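Long-range contacts in tRNA (adenine-N(1)-)-methyltransferase (PDB 2PWY), which methylates N1 of adenosine 58 in tRNA with S-adenosyl-L-methionine as methyl donor and is required for growth at extreme temperatures: residues A[103-108]-A[124-129]; A[175-180]-A[205-210]. All coordinates share one frame; numbering follows the deposited sequence.

Contact 1: residues A[103-108]-A[124-129]; sequences AGTGSG and VESYEA. With SAH (S-adenosyl-L-homocysteine), chain E.
The cofactor site of this class I methyltransferase forms where the glycine-rich loop 103-108 meets strand 124-128. Glu128 is the S-adenosyl-L-methionine-binding acid at the end of that strand. Its CG stands anti to the backbone N (chi1 171°) and the chain then bends at chi2, which places the carboxylate between the loop amide of Gly106 and the ribose hydroxyls of the bound S-adenosyl-L-homocysteine. OE1 takes two bonds, from Gly106 N at 2.8 Å, arriving on the anti side, and from SAH O3' at 2.6 Å; OE2 receives SAH O2' at 2.7 Å. The loop amide and Arg130 N help fix the carboxylate's rotation. Thr105 ties loop to strand a step earlier: its N reaches Tyr127 O at 2.9 Å from well above the carbonyl plane, and its OG1 donates to Ser126 OG at 2.7 Å. At Gly104 a CB would collide with SAH O4'. Within the type II' turn from Thr105 to Gly108, Ser107 N holds the ligand's OXT at 2.8 Å. Helix 131-144 packs on Thr105 and Glu128 through Leu134, Thr111 of helix 109-118 touches Thr105 and Ser126, and Ala103 and Gly104 are also hydrogen-bonded through their backbones to Asp173 at the end of strand 167-173.

Contact 2: residues A[175-180]-A[205-210]; sequences MEPWKV and LELVRA
The Glu206 side chain leaves its helix with CG trans to N (chi1 -173°) and stays extended beyond it, so that the acid crosses one face of the Trp178 indole at about a right angle; the indole's own chi1 of 35° presents that face to the helix. The glutamate's CG sits above the six-membered ring, 3.7 Å from its centroid and almost on the ring normal, a CH-pi contact. Further out, CD comes to 3.5 Å from Trp178 CZ2, and the carboxylate is stacked nearly flat on the ring, the two planes 6° apart. The opposite face of the indole is covered near its rim by Glu176 CA and Pro177 CD, so the ring is sandwiched between its own loop and the helix. This joins the loop after strand 167-173 to helix 201-211, which follows the neighbouring parallel strand 192-198 in the Rossmann-like methyltransferase domain. Deeper in, Leu207 rests CB at 4.1 Å from Trp178 CE3 and spreads its methyls over Pro177, CD1 lying 4.1 Å from Pro177 CG. One turn on, Ala210 CB meets Trp178 CB closely at 3.4 Å. An alanine in place of Trp178 would remove the indole, and Glu206 would probably lose the surface that holds its chain flat and be set free to turn, with a gap opened beside Leu207. Leu198 of strand 192-198 touches both Pro177 and Leu207, whereas Leu205 and Val208 pack on Val231 of a second subunit.

Overall arrangement
The two contacts illustrate how one Rossmann-like domain uses different chemistry at different depths. Contact 1 is buried and mainly polar, its backbone amides and carboxylate shaped around a ligand; contact 2 is only partly buried, relies on apolar and stacking packing, and has one exposed acid at its border. Their centres lie about 18 Å apart and they do not touch, yet both draw on loops that follow parallel strands of the same sheet: 99-103 for contact 1, 167-173 for contact 2. Asp173, a cofactor-binding residue hydrogen-bonded to loop 103-108, lies just before 175-180 in the chain. Segment 175-180 reaches the ligand pocket at Val180, beyond contact 2 itself, while helix 201-211 also faces other subunits of the tetramer.

Contact 1: residues A[103-108]-A[124-129]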
loop_
_atom_site.group_PDB
_atom_site.type_symbol
_atom_site.label_atom_id
_atom_site.label_comp_id
_atom_site.label_asym_id
_atom_site.label_seq_id
_atom_site.Cartn_x
_atom_site.Cartn_y
_atom_site.Cartn_z
ATOM N N ALA A 103 -10.820 -26.350 6.330
ATOM C CA ALA A 103 -9.597 -27.068 6.728
ATOM C C ALA A 103 -8.381 -26.154 6.513
ATOM O O ALA A 103 -8.386 -25.357 5.576
ATOM C CB ALA A 103 -9.446 -28.368 5.922
ATOM N N GLY A 104 -7.361 -26.221 7.383
ATOM C CA GLY A 104 -7.389 -27.012 8.624
ATOM C C GLY A 104 -7.834 -26.169 9.812
ATOM O O GLY A 104 -7.604 -24.956 9.828
ATOM N N THR A 105 -8.482 -26.791 10.800
ATOM C CA THR A 105 -8.940 -26.052 11.990
ATOM C C THR A 105 -7.811 -25.209 12.595
ATOM O O THR A 105 -8.028 -24.058 12.993
ATOM C CB THR A 105 -9.558 -26.993 13.057
ATOM O OG1 THR A 105 -10.382 -27.970 12.408
ATOM C CG2 THR A 105 -10.410 -26.208 14.050
ATOM N N GLY A 106 -6.608 -25.785 12.650
ATOM C CA GLY A 106 -5.425 -25.075 13.126
ATOM C C GLY A 106 -5.525 -24.765 14.604
ATOM O O GLY A 106 -5.469 -25.679 15.426
ATOM N N SER A 107 -5.664 -23.473 14.933
ATOM C CA SER A 107 -5.855 -23.025 16.322
ATOM C C SER A 107 -7.247 -22.436 16.560
ATOM O O SER A 107 -7.523 -21.897 17.625
ATOM C CB SER A 107 -4.761 -22.031 16.722
ATOM O OG SER A 107 -3.523 -22.724 16.799
ATOM N N GLY A 108 -8.115 -22.548 15.552
ATOM C CA GLY A 108 -9.510 -22.125 15.678
ATOM C C GLY A 108 -9.800 -20.652 15.444
ATOM O O GLY A 108 -10.923 -20.200 15.675
ATOM N N VAL A 124 -20.334 -24.926 10.808
ATOM C CA VAL A 124 -18.939 -24.945 10.371
ATOM C C VAL A 124 -18.495 -26.413 10.498
ATOM O O VAL A 124 -18.458 -26.975 11.592
ATOM C CB VAL A 124 -18.036 -24.010 11.245
ATOM C CG1 VAL A 124 -16.571 -24.024 10.737
ATOM C CG2 VAL A 124 -18.588 -22.581 11.282
ATOM N N GLU A 125 -18.211 -27.040 9.360
ATOM C CA GLU A 125 -17.736 -28.415 9.316
ATOM C C GLU A 125 -16.226 -28.334 9.170
ATOM O O GLU A 125 -15.726 -28.094 8.077
ATOM C CB GLU A 125 -18.330 -29.081 8.080
ATOM C CG GLU A 125 -18.245 -30.579 8.065
ATOM C CD GLU A 125 -19.487 -31.186 8.662
ATOM O OE1 GLU A 125 -20.486 -31.341 7.932
ATOM O OE2 GLU A 125 -19.463 -31.472 9.868
ATOM N N SER A 126 -15.497 -28.529 10.265
ATOM C CA SER A 126 -14.077 -28.210 10.287
ATOM C C SER A 126 -13.197 -29.446 10.425
ATOM O O SER A 126 -13.459 -30.304 11.274
ATOM C CB SER A 126 -13.792 -27.222 11.430
ATOM O OG SER A 126 -12.486 -26.689 11.329
ATOM N N TYR A 127 -12.160 -29.537 9.595
ATOM C CA TYR A 127 -11.264 -30.713 9.592
ATOM C C TYR A 127 -9.862 -30.336 9.993
ATOM O O TYR A 127 -9.338 -29.319 9.546
ATOM C CB TYR A 127 -11.224 -31.379 8.200
ATOM C CG TYR A 127 -12.493 -32.131 7.930
ATOM C CD1 TYR A 127 -12.541 -33.513 8.054
ATOM C CD2 TYR A 127 -13.670 -31.450 7.608
ATOM C CE1 TYR A 127 -13.732 -34.211 7.833
ATOM C CE2 TYR A 127 -14.855 -32.137 7.396
ATOM C CZ TYR A 127 -14.878 -33.509 7.519
ATOM O OH TYR A 127 -16.061 -34.182 7.315
ATOM N N GLU A 128 -9.244 -31.173 10.823
ATOM C CA GLU A 128 -7.857 -30.960 11.224
ATOM C C GLU A 128 -7.136 -32.301 11.337
ATOM O O GLU A 128 -7.590 -33.177 12.065
ATOM C CB GLU A 128 -7.810 -30.201 12.564
ATOM C CG GLU A 128 -6.433 -30.100 13.218
ATOM C CD GLU A 128 -5.379 -29.489 12.319
ATOM O OE1 GLU A 128 -5.537 -28.310 11.901
ATOM O OE2 GLU A 128 -4.376 -30.181 12.043
ATOM N N ALA A 129 -6.012 -32.432 10.626
ATOM C CA ALA A 129 -5.242 -33.691 10.557
ATOM C C ALA A 129 -4.431 -33.992 11.813
ATOM O O ALA A 129 -4.177 -35.162 12.130
ATOM C CB ALA A 129 -4.318 -33.676 9.337
HETATM N N SAH E . -6.912 -20.969 9.992
HETATM C CA SAH E . -6.344 -21.640 11.207
HETATM C CB SAH E . -4.871 -21.973 11.009
HETATM C CG SAH E . -4.663 -23.160 10.064
HETATM S SD SAH E . -2.921 -23.663 10.083
HETATM C C SAH E . -6.552 -20.731 12.403
HETATM O O SAH E . -7.009 -19.589 12.239
HETATM O OXT SAH E . -6.290 -21.127 13.544
HETATM C "C5'" SAH E . -3.111 -25.044 8.927
HETATM C "C4'" SAH E . -3.643 -26.305 9.616
HETATM O "O4'" SAH E . -4.133 -27.191 8.631
HETATM C "C3'" SAH E . -2.606 -27.100 10.420
HETATM O "O3'" SAH E . -3.123 -27.302 11.732
HETATM C "C2'" SAH E . -2.453 -28.417 9.659
HETATM O "O2'" SAH E . -2.270 -29.538 10.494
HETATM C "C1'" SAH E . -3.792 -28.531 8.974
HETATM N N9 SAH E . -3.859 -29.256 7.695
HETATM C C8 SAH E . -3.021 -29.118 6.624
HETATM N N7 SAH E . -3.498 -29.903 5.631
HETATM C C5 SAH E . -4.644 -30.497 6.029
HETATM C C6 SAH E . -5.527 -31.386 5.404
HETATM N N6 SAH E . -5.320 -31.803 4.145
HETATM N N1 SAH E . -6.634 -31.818 6.123
HETATM C C2 SAH E . -6.853 -31.399 7.413
HETATM N N3 SAH E . -5.967 -30.531 8.020
HETATM C C4 SAH E . -4.885 -30.089 7.335
#

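Contact 2: residues A[175-180]-A[205-210]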
loop_
_atom_site.group_PDB
_atom_site.type_symbol
_atom_site.label_atom_id
_atom_site.label_comp_id
_atom_site.label_asym_id
_atom_site.label_seq_id
_atom_site.Cartn_x
_atom_site.Cartn_y
_atom_site.Cartn_z
ATOM N N MET A 175 -1.206 -25.682 3.771
ATOM C CA MET A 175 -0.027 -25.511 2.915
ATOM C C MET A 175 -0.238 -25.981 1.479
ATOM O O MET A 175 0.348 -25.417 0.553
ATOM C CB MET A 175 1.174 -26.260 3.504
ATOM N N GLU A 176 -1.054 -27.023 1.303
ATOM C CA GLU A 176 -1.206 -27.664 -0.007
ATOM C C GLU A 176 -2.676 -27.828 -0.384
ATOM O O GLU A 176 -3.188 -28.962 -0.446
ATOM C CB GLU A 176 -0.491 -29.013 -0.020
ATOM C CG GLU A 176 1.000 -28.892 0.282
ATOM C CD GLU A 176 1.690 -30.224 0.391
ATOM O OE1 GLU A 176 1.224 -31.088 1.165
ATOM O OE2 GLU A 176 2.716 -30.394 -0.296
ATOM N N PRO A 177 -3.365 -26.699 -0.641
ATOM C CA PRO A 177 -4.795 -26.721 -0.933
ATOM C C PRO A 177 -5.151 -27.486 -2.210
ATOM O O PRO A 177 -6.266 -27.962 -2.323
ATOM C CB PRO A 177 -5.155 -25.236 -1.096
ATOM C CG PRO A 177 -3.882 -24.569 -1.428
ATOM C CD PRO A 177 -2.830 -25.321 -0.677
ATOM N N TRP A 178 -4.214 -27.606 -3.154
ATOM C CA TRP A 178 -4.458 -28.412 -4.359
ATOM C C TRP A 178 -4.869 -29.854 -4.017
ATOM O O TRP A 178 -5.659 -30.456 -4.731
ATOM C CB TRP A 178 -3.245 -28.409 -5.305
ATOM C CG TRP A 178 -1.929 -28.383 -4.602
ATOM C CD1 TRP A 178 -1.147 -29.462 -4.257
ATOM C CD2 TRP A 178 -1.231 -27.217 -4.153
ATOM N NE1 TRP A 178 -0.013 -29.030 -3.615
ATOM C CE2 TRP A 178 -0.028 -27.659 -3.551
ATOM C CE3 TRP A 178 -1.493 -25.838 -4.219
ATOM C CZ2 TRP A 178 0.903 -26.769 -2.992
ATOM C CZ3 TRP A 178 -0.554 -24.944 -3.664
ATOM C CH2 TRP A 178 0.625 -25.421 -3.065
ATOM N N LYS A 179 -4.340 -30.393 -2.917
ATOM C CA LYS A 179 -4.659 -31.764 -2.506
ATOM C C LYS A 179 -6.112 -32.002 -2.094
ATOM O O LYS A 179 -6.568 -33.146 -2.073
ATOM C CB LYS A 179 -3.731 -32.218 -1.381
ATOM C CG LYS A 179 -2.281 -32.368 -1.798
ATOM C CD LYS A 179 -1.486 -33.058 -0.692
ATOM C CE LYS A 179 0.005 -33.049 -0.960
ATOM N NZ LYS A 179 0.355 -33.341 -2.367
ATOM N N VAL A 180 -6.835 -30.929 -1.760
ATOM C CA VAL A 180 -8.219 -31.038 -1.270
ATOM C C VAL A 180 -9.256 -30.497 -2.267
ATOM O O VAL A 180 -10.452 -30.405 -1.950
ATOM C CB VAL A 180 -8.408 -30.382 0.151
ATOM C CG1 VAL A 180 -7.433 -30.969 1.148
ATOM C CG2 VAL A 180 -8.274 -28.848 0.106
ATOM N N LEU A 205 0.291 -19.383 -7.337
ATOM C CA LEU A 205 0.396 -19.798 -8.727
ATOM C C LEU A 205 0.169 -21.297 -8.867
ATOM O O LEU A 205 -0.488 -21.735 -9.812
ATOM C CB LEU A 205 1.751 -19.374 -9.322
ATOM C CG LEU A 205 1.932 -17.854 -9.456
ATOM C CD1 LEU A 205 3.415 -17.524 -9.668
ATOM C CD2 LEU A 205 1.066 -17.302 -10.593
ATOM N N GLU A 206 0.702 -22.074 -7.922
ATOM C CA GLU A 206 0.497 -23.518 -7.920
ATOM C C GLU A 206 -0.995 -23.863 -7.787
ATOM O O GLU A 206 -1.498 -24.723 -8.519
ATOM C CB GLU A 206 1.331 -24.208 -6.824
ATOM C CG GLU A 206 1.258 -25.734 -6.904
ATOM C CD GLU A 206 2.395 -26.450 -6.172
ATOM O OE1 GLU A 206 3.305 -25.787 -5.616
ATOM O OE2 GLU A 206 2.369 -27.700 -6.172
ATOM N N LEU A 207 -1.692 -23.186 -6.871
ATOM C CA LEU A 207 -3.130 -23.400 -6.680
ATOM C C LEU A 207 -3.933 -23.030 -7.940
ATOM O O LEU A 207 -4.838 -23.766 -8.356
ATOM C CB LEU A 207 -3.652 -22.632 -5.452
ATOM C CG LEU A 207 -5.179 -22.661 -5.243
ATOM C CD1 LEU A 207 -5.685 -24.115 -5.086
ATOM C CD2 LEU A 207 -5.549 -21.827 -4.017
ATOM N N VAL A 208 -3.581 -21.900 -8.547
ATOM C CA VAL A 208 -4.241 -21.443 -9.772
ATOM C C VAL A 208 -4.112 -22.498 -10.870
ATOM O O VAL A 208 -5.099 -22.838 -11.518
ATOM C CB VAL A 208 -3.705 -20.050 -10.222
ATOM C CG1 VAL A 208 -4.078 -19.739 -11.690
ATOM C CG2 VAL A 208 -4.250 -18.974 -9.282
ATOM N N ARG A 209 -2.907 -23.041 -11.040
ATOM C CA ARG A 209 -2.683 -24.096 -12.042
ATOM C C ARG A 209 -3.441 -25.377 -11.689
ATOM O O ARG A 209 -4.105 -25.963 -12.549
ATOM C CB ARG A 209 -1.186 -24.368 -12.225
ATOM N N ALA A 210 -3.388 -25.784 -10.420
ATOM C CA ALA A 210 -4.080 -26.995 -9.956
ATOM C C ALA A 210 -5.600 -26.919 -10.139
ATOM O O ALA A 210 -6.236 -27.913 -10.481
ATOM C CB ALA A 210 -3.737 -27.279 -8.505
#